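Local coordinates for shikimate dehydrogenase (NADP(+)) (Peptoclostridium difficile, PDB 5DZS), which probably catalyses the reversible NADPH-linked reduction of 3-dehydroshikimate to shikimate, a step on the chorismate pathway to the aromatic amino acids, at residues 44-49 with 66-71; 17-22 with 231-236; 178-183 with 192-197. One frame throughout, in Å; residues are numbered along the deposited sequence. Where two conformers were deposited one is given.

Contact 1: 44-49 with 66-71; sequences SKLDGA and ERIMKY
Asp47, in the first turn of helix 46-53, and Tyr71, closing a short 3-10 segment, bring the two backbones nearest to each other, with 6.5 Å between Asp47 CA and Tyr71 CA. The tyrosine makes the largest contribution of any residue. Its CB bond is directed at the helix, and CG lies anti to the carbonyl carbon (chi1 -59°), which sends the ring along the helix start from Asp47 to Ser44. At the near end Asp47 OD1 comes within 3.6 Å of Tyr71 CD1, the carboxylate and ring planes only 20° apart although the two side chains cross at about a right angle. At the far end the phenol oxygen meets carbon: Tyr71 OH lies 3.2 Å from Ser44 CB. Lys70 CG sits over the centre of one ring face, 3.6 Å above the plane, and the same lysine folds back so that Lys70 NZ donates to Arg67 O at 2.9 Å.

Both pieces belong to the substrate-binding domain of the shikimate dehydrogenase family, where the loop between strands 57-60 and 74-75 turns past the N-terminal end of helix 46-53. The same loop contains Lys65, the predicted proton acceptor, whose side chain is about 6 Å from that of Ile68. Deeper in, Leu46 CD2 and Ile68 CD1 touch at 3.8 Å, their side chains crossing at about a right angle, with Ile43 also against Ile68. A water placed to donate to Tyr71 O at 3.0 Å, and weakly to Asp47 OD2, has other acceptors competing for its protons; Asp47 OD2 also forms a salt bridge with Lys51.

Contact 2: 17-22 with 231-236; sequences PQIHKR and DGLYML
Helix 16-27 of the substrate-binding domain and the N-terminal turn of helix 233-248 meet here through a small apolar contact beside the predicted active-site cleft. Ile19 supplies the whole of the first side. Its CB bond is directed at the other helix, and with CG1 anti to the carbonyl carbon (chi1 -66°) and the chain then extended, the terminal methyl becomes the probe. Ile19 CD1 reaches Leu236 CB at 3.9 Å, so it rests on the root of the leucine, close to the helix backbone, rather than on its branched end. The two side chains cross at about a right angle. Leu233, one turn earlier, gives a looser second touch, 4.4 Å from Ile19 CD1 to Leu233 CD1. The backbones stay well apart here, 8.2 Å between Ile19 CA and Leu236 CA, and the extended isoleucine crosses roughly half of that distance.

The start of the second helix is fixed by a capping bond: Leu233 N donates to Asp231 OD1 at 3.0 Å and a fairly straight 161°, meeting the oxygen from above the carboxylate plane. Gly232, between them, is predicted to bind NADP(+), so the turn that caps the helix probably also borders the cofactor.

Beyond the pair, Ile19 packs further along helix 233-248 on Val237 and Ala240, and against Leu264 of helix 255-268. Leu233 and Leu236 both lie against Tyr211, a predicted shikimate ligand, while Met235 and Tyr234 pack on helix 101-111. Just before the helix comes strand 228-230, the outermost strand on that side of the parallel sheet.

Contact 3: 178-183 with 192-197; sequences ILNATP and ISPVSK
This is a buried contact between a strand end and the loop that returns over it, in the Rossmann-like nucleotide-binding domain. Strand 177-180 lies inside the six-stranded parallel sheet, between strands 120-124 and 205-208, and the loop leading to helix 197-200 folds back across its C-terminal end, the end where such domains bind their dinucleotide. Consistent with this, the side chain of Asn180 is about 6 Å from that of Leu209, predicted to bind NADP(+). A sulfate ion, probably from the crystallisation liquor, lies about 4 Å from the Thr182 side chain.

Pro194 is the part of the loop that touches Asn180 and Thr182. Its ring carbons rest against oxygens: Pro194 CG is 3.6 Å from Asn180 OD1, and Pro194 CB is 3.8 Å from Thr182 OG1. The Asn180 and Thr182 side chains each run obliquely to that of Pro194. Further back on the strand, Ile178 CD1 reaches Val195 CG2 at 4.3 Å, an apolar touch that continues onto Leu124 and, from the valine, onto Phe218 and Ile200. The loop is itself braced, Ser193 OG donating to Val195 O at 2.7 Å in the carbonyl plane, on a lone pair.

The Asn180 amide is gripped from both ends. ND2 donates to Asp208, on the neighbouring strand, which helps to fix which way round the amide is turned. OD1 closes an Asx turn by accepting from Thr182 N at 3.1 Å, with the donor standing 62° out of the carbonyl plane. A chi1 of 75° places the threonine hydroxyl between its own backbone N and carbonyl carbon, bringing Thr182 OG1 round to that same Asn180 OD1, to which it donates at 2.6 Å on an in-plane lone pair.

The three contacts are spread over the two-domain build of the enzyme. Contact 1 lies in the substrate-binding domain, contact 3 in the nucleotide-binding domain, and contact 2 joins the first domain to the start of helix 233-248. Along the chain contact 2 closes a long loop that contains the other two, contact 1 coming first and contact 3 after it. The centres of contacts 1 and 3 are about 30 Å apart, those of 2 and 1 about 24 Å, and those of 2 and 3 about 21 Å; none touches another. Helix 233-248 directly follows strand 228-230, so contact 2 brings the chain from the parallel sheet back against helix 16-27, near residues predicted to bind shikimate and NADP(+).

Contact 1: 44-49 with 66-71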
loop_
_atom_site.group_PDB
_atom_site.type_symbol
_atom_site.label_atom_id
_atom_site.label_comp_id
_atom_site.label_asym_id
_atom_site.label_seq_id
_atom_site.Cartn_x
_atom_site.Cartn_y
_atom_site.Cartn_z
ATOM N N SER B 44 -1.422 -20.853 -17.132
ATOM C CA SER B 44 -0.381 -21.361 -16.247
ATOM C C SER B 44 1.007 -20.861 -16.630
ATOM O O SER B 44 1.936 -20.958 -15.833
ATOM C CB SER B 44 -0.359 -22.891 -16.267
ATOM O OG SER B 44 0.059 -23.359 -17.532
ATOM N N LYS B 45 1.139 -20.276 -17.827
ATOM C CA LYS B 45 2.437 -19.774 -18.285
ATOM C C LYS B 45 2.657 -18.293 -17.945
ATOM O O LYS B 45 3.779 -17.781 -18.076
ATOM C CB LYS B 45 2.560 -19.943 -19.814
ATOM C CG LYS B 45 2.299 -21.354 -20.335
ATOM C CD LYS B 45 2.187 -21.430 -21.841
ATOM C CE LYS B 45 1.632 -22.789 -22.252
ATOM N NZ LYS B 45 1.435 -22.899 -23.719
ATOM N N LEU B 46 1.628 -17.607 -17.469
ATOM C CA LEU B 46 1.727 -16.172 -17.240
ATOM C C LEU B 46 2.786 -15.797 -16.219
ATOM O O LEU B 46 3.574 -14.877 -16.433
ATOM C CB LEU B 46 0.379 -15.545 -16.821
ATOM C CG LEU B 46 0.350 -14.077 -16.441
ATOM C CD1 LEU B 46 0.533 -13.232 -17.699
ATOM C CD2 LEU B 46 -0.950 -13.669 -15.774
ATOM N N ASP B 47 2.811 -16.475 -15.070
ATOM C CA ASP B 47 3.731 -16.043 -14.031
ATOM C C ASP B 47 5.199 -16.087 -14.474
ATOM O O ASP B 47 5.966 -15.163 -14.199
ATOM C CB ASP B 47 3.505 -16.797 -12.676
ATOM C CG ASP B 47 3.985 -18.206 -12.686
ATOM O OD1 ASP B 47 3.270 -19.089 -13.184
ATOM O OD2 ASP B 47 5.069 -18.447 -12.113
ATOM N N GLY B 48 5.569 -17.104 -15.224
ATOM C CA GLY B 48 6.933 -17.234 -15.698
ATOM C C GLY B 48 7.275 -16.129 -16.681
ATOM O O GLY B 48 8.403 -15.611 -16.652
ATOM N N ALA B 49 6.314 -15.781 -17.543
ATOM C CA ALA B 49 6.544 -14.734 -18.549
ATOM C C ALA B 49 6.661 -13.361 -17.909
ATOM O O ALA B 49 7.516 -12.566 -18.304
ATOM C CB ALA B 49 5.477 -14.754 -19.610
ATOM N N GLU B 66 -9.871 -15.732 -9.920
ATOM C CA GLU B 66 -9.681 -16.788 -8.912
ATOM C C GLU B 66 -8.561 -17.753 -9.291
ATOM O O GLU B 66 -7.706 -18.100 -8.445
ATOM C CB GLU B 66 -11.011 -17.548 -8.674
ATOM C CG GLU B 66 -12.117 -16.624 -8.188
ATOM C CD GLU B 66 -13.495 -17.257 -7.988
ATOM O OE1 GLU B 66 -13.607 -18.436 -7.594
ATOM O OE2 GLU B 66 -14.489 -16.532 -8.201
ATOM N N ARG B 67 -8.556 -18.189 -10.555
ATOM C CA ARG B 67 -7.590 -19.190 -11.033
ATOM C C ARG B 67 -6.145 -18.728 -11.006
ATOM O O ARG B 67 -5.244 -19.563 -10.952
ATOM C CB ARG B 67 -7.935 -19.740 -12.433
ATOM C CG ARG B 67 -9.278 -20.459 -12.502
ATOM C CD ARG B 67 -9.297 -21.713 -13.397
ATOM N NE ARG B 67 -9.078 -21.534 -14.840
ATOM C CZ ARG B 67 -7.933 -21.803 -15.475
ATOM N NH1 ARG B 67 -7.841 -21.634 -16.796
ATOM N NH2 ARG B 67 -6.882 -22.257 -14.804
ATOM N N ILE B 68 -5.912 -17.417 -11.062
ATOM C CA ILE B 68 -4.556 -16.909 -11.023
ATOM C C ILE B 68 -3.904 -16.986 -9.633
ATOM O O ILE B 68 -2.672 -16.985 -9.527
ATOM C CB ILE B 68 -4.524 -15.435 -11.517
ATOM C CG1 ILE B 68 -3.117 -15.049 -11.998
ATOM C CG2 ILE B 68 -5.002 -14.457 -10.439
ATOM C CD1 ILE B 68 -2.653 -15.822 -13.201
ATOM N N MET B 69 -4.710 -17.089 -8.582
ATOM C CA MET B 69 -4.167 -17.040 -7.207
ATOM C C MET B 69 -3.125 -18.088 -6.906
ATOM O O MET B 69 -2.122 -17.783 -6.235
ATOM C CB MET B 69 -5.300 -17.070 -6.181
ATOM C CG MET B 69 -6.233 -15.862 -6.354
ATOM S SD MET B 69 -7.542 -15.692 -5.147
ATOM C CE MET B 69 -6.599 -15.494 -3.651
ATOM N N LYS B 70 -3.302 -19.298 -7.431
ATOM C CA LYS B 70 -2.353 -20.380 -7.133
ATOM C C LYS B 70 -0.940 -20.132 -7.634
ATOM O O LYS B 70 -0.006 -20.789 -7.160
ATOM C CB LYS B 70 -2.861 -21.717 -7.683
ATOM C CG LYS B 70 -2.757 -21.868 -9.199
ATOM C CD LYS B 70 -3.310 -23.216 -9.665
ATOM C CE LYS B 70 -4.809 -23.307 -9.490
ATOM N NZ LYS B 70 -5.576 -22.430 -10.416
ATOM N N TYR B 71 -0.781 -19.166 -8.551
ATOM C CA TYR B 71 0.503 -18.890 -9.165
ATOM C C TYR B 71 1.233 -17.762 -8.477
ATOM O O TYR B 71 2.344 -17.427 -8.879
ATOM C CB TYR B 71 0.338 -18.538 -10.651
ATOM C CG TYR B 71 -0.326 -19.643 -11.439
ATOM C CD1 TYR B 71 0.376 -20.796 -11.777
ATOM C CD2 TYR B 71 -1.652 -19.552 -11.819
ATOM C CE1 TYR B 71 -0.229 -21.805 -12.495
ATOM C CE2 TYR B 71 -2.258 -20.567 -12.540
ATOM C CZ TYR B 71 -1.547 -21.689 -12.850
ATOM O OH TYR B 71 -2.134 -22.697 -13.554
HETATM O O HOH W 1 3.975 -19.839 -9.396
#

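Contact 2: 17-22 with 231-236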
loop_
_atom_site.group_PDB
_atom_site.type_symbol
_atom_site.label_atom_id
_atom_site.label_comp_id
_atom_site.label_asym_id
_atom_site.label_seq_id
_atom_site.Cartn_x
_atom_site.Cartn_y
_atom_site.Cartn_z
ATOM N N PRO B 17 -6.632 0.165 -20.906
ATOM C CA PRO B 17 -5.388 0.741 -21.386
ATOM C C PRO B 17 -5.456 2.271 -21.544
ATOM O O PRO B 17 -4.505 2.946 -21.198
ATOM C CB PRO B 17 -5.150 0.020 -22.724
ATOM C CG PRO B 17 -5.847 -1.301 -22.549
ATOM C CD PRO B 17 -7.087 -0.953 -21.766
ATOM N N GLN B 18 -6.588 2.807 -21.988
ATOM C CA GLN B 18 -6.739 4.255 -22.138
ATOM C C GLN B 18 -6.713 4.951 -20.773
ATOM O O GLN B 18 -6.089 6.002 -20.621
ATOM C CB GLN B 18 -8.041 4.591 -22.872
ATOM C CG GLN B 18 -8.209 6.081 -23.129
ATOM C CD GLN B 18 -9.506 6.446 -23.836
ATOM O OE1 GLN B 18 -10.434 5.639 -23.931
ATOM N NE2 GLN B 18 -9.577 7.682 -24.328
ATOM N N ILE B 19 -7.405 4.386 -19.774
ATOM C CA ILE B 19 -7.396 4.969 -18.449
ATOM C C ILE B 19 -5.978 5.019 -17.907
ATOM O O ILE B 19 -5.521 6.055 -17.414
ATOM C CB ILE B 19 -8.309 4.183 -17.460
ATOM C CG1 ILE B 19 -9.784 4.308 -17.881
ATOM C CG2 ILE B 19 -8.071 4.662 -16.030
ATOM C CD1 ILE B 19 -10.740 3.438 -17.072
ATOM N N HIS B 20 -5.267 3.884 -17.933
ATOM C CA HIS B 20 -3.900 3.853 -17.425
ATOM C C HIS B 20 -2.965 4.810 -18.165
ATOM O O HIS B 20 -2.117 5.431 -17.538
ATOM C CB HIS B 20 -3.347 2.418 -17.394
ATOM C CG HIS B 20 -3.944 1.575 -16.308
ATOM N ND1 HIS B 20 -3.430 1.530 -15.038
ATOM C CD2 HIS B 20 -5.008 0.744 -16.309
ATOM C CE1 HIS B 20 -4.141 0.704 -14.300
ATOM N NE2 HIS B 20 -5.105 0.204 -15.050
ATOM N N LYS B 21 -3.128 4.922 -19.482
ATOM C CA LYS B 21 -2.353 5.895 -20.279
ATOM C C LYS B 21 -2.548 7.294 -19.714
ATOM O O LYS B 21 -1.584 8.013 -19.488
ATOM C CB LYS B 21 -2.772 5.872 -21.745
ATOM C CG LYS B 21 -2.056 6.925 -22.594
ATOM C CD LYS B 21 -2.493 6.856 -24.054
ATOM C CE LYS B 21 -1.714 7.805 -24.949
ATOM N NZ LYS B 21 -0.253 7.555 -24.964
ATOM N N ARG B 22 -3.802 7.677 -19.485
ATOM C CA ARG B 22 -4.109 8.989 -18.925
ATOM C C ARG B 22 -3.493 9.205 -17.548
ATOM O O ARG B 22 -3.008 10.295 -17.244
ATOM C CB ARG B 22 -5.622 9.202 -18.892
ATOM C CG ARG B 22 -6.228 9.489 -20.250
ATOM C CD ARG B 22 -5.735 10.838 -20.761
ATOM N NE ARG B 22 -6.322 11.231 -22.036
ATOM C CZ ARG B 22 -7.449 11.916 -22.160
ATOM N NH1 ARG B 22 -7.886 12.237 -23.372
ATOM N NH2 ARG B 22 -8.139 12.287 -21.083
ATOM N N ASP B 231 -23.313 3.410 -13.881
ATOM C CA ASP B 231 -22.478 2.503 -14.690
ATOM C C ASP B 231 -21.132 2.265 -14.022
ATOM O O ASP B 231 -20.876 2.761 -12.925
ATOM C CB ASP B 231 -22.356 2.927 -16.173
ATOM C CG ASP B 231 -21.507 4.178 -16.402
ATOM O OD1 ASP B 231 -20.603 4.488 -15.602
ATOM O OD2 ASP B 231 -21.732 4.832 -17.444
ATOM N N GLY B 232 -20.291 1.471 -14.662
ATOM C CA GLY B 232 -19.051 1.076 -14.012
ATOM C C GLY B 232 -17.855 1.961 -14.207
ATOM O O GLY B 232 -16.808 1.674 -13.639
ATOM N N LEU B 233 -17.998 3.056 -14.959
ATOM C CA LEU B 233 -16.801 3.845 -15.310
ATOM C C LEU B 233 -16.064 4.446 -14.118
ATOM O O LEU B 233 -14.832 4.381 -14.051
ATOM C CB LEU B 233 -17.127 4.923 -16.344
ATOM C CG LEU B 233 -15.931 5.727 -16.869
ATOM C CD1 LEU B 233 -14.872 4.840 -17.525
ATOM C CD2 LEU B 233 -16.419 6.791 -17.843
ATOM N N TYR B 234 -16.780 5.022 -13.166
ATOM C CA TYR B 234 -16.091 5.641 -12.037
ATOM C C TYR B 234 -15.245 4.612 -11.289
ATOM O O TYR B 234 -14.122 4.886 -10.870
ATOM C CB TYR B 234 -17.103 6.315 -11.094
ATOM C CG TYR B 234 -16.495 7.272 -10.107
ATOM C CD1 TYR B 234 -16.186 8.570 -10.489
ATOM C CD2 TYR B 234 -16.231 6.893 -8.797
ATOM C CE1 TYR B 234 -15.640 9.462 -9.598
ATOM C CE2 TYR B 234 -15.679 7.795 -7.891
ATOM C CZ TYR B 234 -15.390 9.071 -8.301
ATOM O OH TYR B 234 -14.843 10.017 -7.446
ATOM N N MET B 235 -15.801 3.422 -11.112
ATOM C CA MET B 235 -15.104 2.344 -10.437
ATOM C C MET B 235 -13.876 1.936 -11.240
ATOM O O MET B 235 -12.801 1.700 -10.687
ATOM C CB MET B 235 -16.037 1.160 -10.222
ATOM C CG MET B 235 -15.372 -0.049 -9.636
ATOM S SD MET B 235 -16.664 -1.191 -9.138
ATOM C CE MET B 235 -15.680 -2.636 -8.727
ATOM N N LEU B 236 -14.016 1.864 -12.555
ATOM C CA LEU B 236 -12.866 1.490 -13.380
ATOM C C LEU B 236 -11.708 2.489 -13.225
ATOM O O LEU B 236 -10.542 2.123 -13.199
ATOM C CB LEU B 236 -13.251 1.380 -14.858
ATOM C CG LEU B 236 -14.159 0.215 -15.243
ATOM C CD1 LEU B 236 -14.503 0.284 -16.718
ATOM C CD2 LEU B 236 -13.516 -1.129 -14.906
#

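Contact 3: 178-183 with 192-197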
loop_
_atom_site.group_PDB
_atom_site.type_symbol
_atom_site.label_atom_id
_atom_site.label_comp_id
_atom_site.label_asym_id
_atom_site.label_seq_id
_atom_site.Cartn_x
_atom_site.Cartn_y
_atom_site.Cartn_z
ATOM N N ILE B 178 -30.210 -3.587 -7.190
ATOM C CA ILE B 178 -29.837 -4.743 -7.998
ATOM C C ILE B 178 -28.524 -4.371 -8.693
ATOM O O ILE B 178 -28.426 -3.356 -9.406
ATOM C CB ILE B 178 -30.950 -5.222 -8.956
ATOM C CG1 ILE B 178 -30.537 -6.540 -9.633
ATOM C CG2 ILE B 178 -31.327 -4.152 -9.971
ATOM C CD1 ILE B 178 -31.676 -7.221 -10.371
ATOM N N LEU B 179 -27.522 -5.209 -8.473
ATOM C CA LEU B 179 -26.179 -4.976 -8.988
ATOM C C LEU B 179 -25.778 -6.083 -9.965
ATOM O O LEU B 179 -25.848 -7.289 -9.638
ATOM C CB LEU B 179 -25.214 -4.864 -7.819
ATOM C CG LEU B 179 -23.737 -4.552 -8.150
ATOM C CD1 LEU B 179 -23.069 -3.780 -7.028
ATOM C CD2 LEU B 179 -22.951 -5.810 -8.481
ATOM N N ASN B 180 -25.397 -5.673 -11.170
ATOM C CA ASN B 180 -24.956 -6.617 -12.184
ATOM C C ASN B 180 -23.457 -6.896 -12.118
ATOM O O ASN B 180 -22.643 -6.029 -12.466
ATOM C CB ASN B 180 -25.262 -6.105 -13.587
ATOM C CG ASN B 180 -24.765 -7.058 -14.656
ATOM O OD1 ASN B 180 -24.888 -8.274 -14.514
ATOM N ND2 ASN B 180 -24.182 -6.514 -15.717
ATOM N N ALA B 181 -23.104 -8.102 -11.689
ATOM C CA ALA B 181 -21.711 -8.549 -11.644
ATOM C C ALA B 181 -21.452 -9.630 -12.710
ATOM O O ALA B 181 -20.455 -10.343 -12.624
ATOM C CB ALA B 181 -21.363 -9.083 -10.265
ATOM N N THR B 182 -22.335 -9.735 -13.705
ATOM C CA THR B 182 -22.195 -10.713 -14.786
ATOM C C THR B 182 -21.513 -10.051 -15.978
ATOM O O THR B 182 -21.495 -8.830 -16.080
ATOM C CB THR B 182 -23.554 -11.266 -15.264
ATOM O OG1 THR B 182 -24.250 -10.295 -16.065
ATOM C CG2 THR B 182 -24.420 -11.704 -14.091
ATOM N N PRO B 183 -20.962 -10.856 -16.896
ATOM C CA PRO B 183 -20.348 -10.257 -18.077
ATOM C C PRO B 183 -21.375 -9.860 -19.152
ATOM O O PRO B 183 -20.987 -9.463 -20.247
ATOM C CB PRO B 183 -19.427 -11.369 -18.591
ATOM C CG PRO B 183 -20.049 -12.632 -18.125
ATOM C CD PRO B 183 -20.784 -12.320 -16.850
ATOM N N ILE B 192 -28.816 -6.768 -24.803
ATOM C CA ILE B 192 -29.294 -7.835 -23.910
ATOM C C ILE B 192 -28.960 -7.551 -22.446
ATOM O O ILE B 192 -27.834 -7.186 -22.111
ATOM C CB ILE B 192 -28.716 -9.210 -24.297
ATOM C CG1 ILE B 192 -29.304 -9.650 -25.642
ATOM C CG2 ILE B 192 -29.036 -10.255 -23.229
ATOM C CD1 ILE B 192 -28.803 -10.985 -26.143
ATOM N N SER B 193 -29.963 -7.750 -21.596
ATOM C CA SER B 193 -29.863 -7.543 -20.164
ATOM C C SER B 193 -29.849 -8.885 -19.440
ATOM O O SER B 193 -30.524 -9.816 -19.858
ATOM C CB SER B 193 -31.068 -6.725 -19.692
ATOM O OG SER B 193 -31.164 -6.711 -18.282
ATOM N N PRO B 194 -29.096 -8.990 -18.339
ATOM C CA PRO B 194 -29.060 -10.250 -17.583
ATOM C C PRO B 194 -30.403 -10.594 -16.927
ATOM O O PRO B 194 -30.622 -11.744 -16.538
ATOM C CB PRO B 194 -28.005 -9.989 -16.503
ATOM C CG PRO B 194 -27.945 -8.510 -16.374
ATOM C CD PRO B 194 -28.234 -7.959 -17.732
ATOM N N VAL B 195 -31.276 -9.596 -16.796
ATOM C CA VAL B 195 -32.593 -9.795 -16.209
ATOM C C VAL B 195 -33.650 -9.056 -17.004
ATOM O O VAL B 195 -33.375 -8.043 -17.654
ATOM C CB VAL B 195 -32.659 -9.331 -14.739
ATOM C CG1 VAL B 195 -31.824 -10.247 -13.861
ATOM C CG2 VAL B 195 -32.230 -7.875 -14.594
ATOM N N SER B 196 -34.865 -9.575 -16.933
ATOM C CA SER B 196 -35.985 -9.001 -17.634
ATOM C C SER B 196 -36.464 -7.701 -17.004
ATOM O O SER B 196 -36.183 -7.399 -15.839
ATOM C CB SER B 196 -37.148 -9.989 -17.629
ATOM O OG SER B 196 -37.560 -10.251 -16.295
ATOM N N LYS B 197 -37.222 -6.961 -17.796
ATOM C CA LYS B 197 -37.837 -5.709 -17.389
ATOM C C LYS B 197 -38.707 -5.918 -16.140
ATOM O O LYS B 197 -38.766 -5.055 -15.267
ATOM C CB LYS B 197 -38.696 -5.186 -18.549
ATOM C CG LYS B 197 -39.247 -3.789 -18.351
ATOM C CD LYS B 197 -40.100 -3.305 -19.517
ATOM C CE LYS B 197 -41.387 -4.106 -19.664
ATOM N NZ LYS B 197 -42.301 -3.521 -20.686
#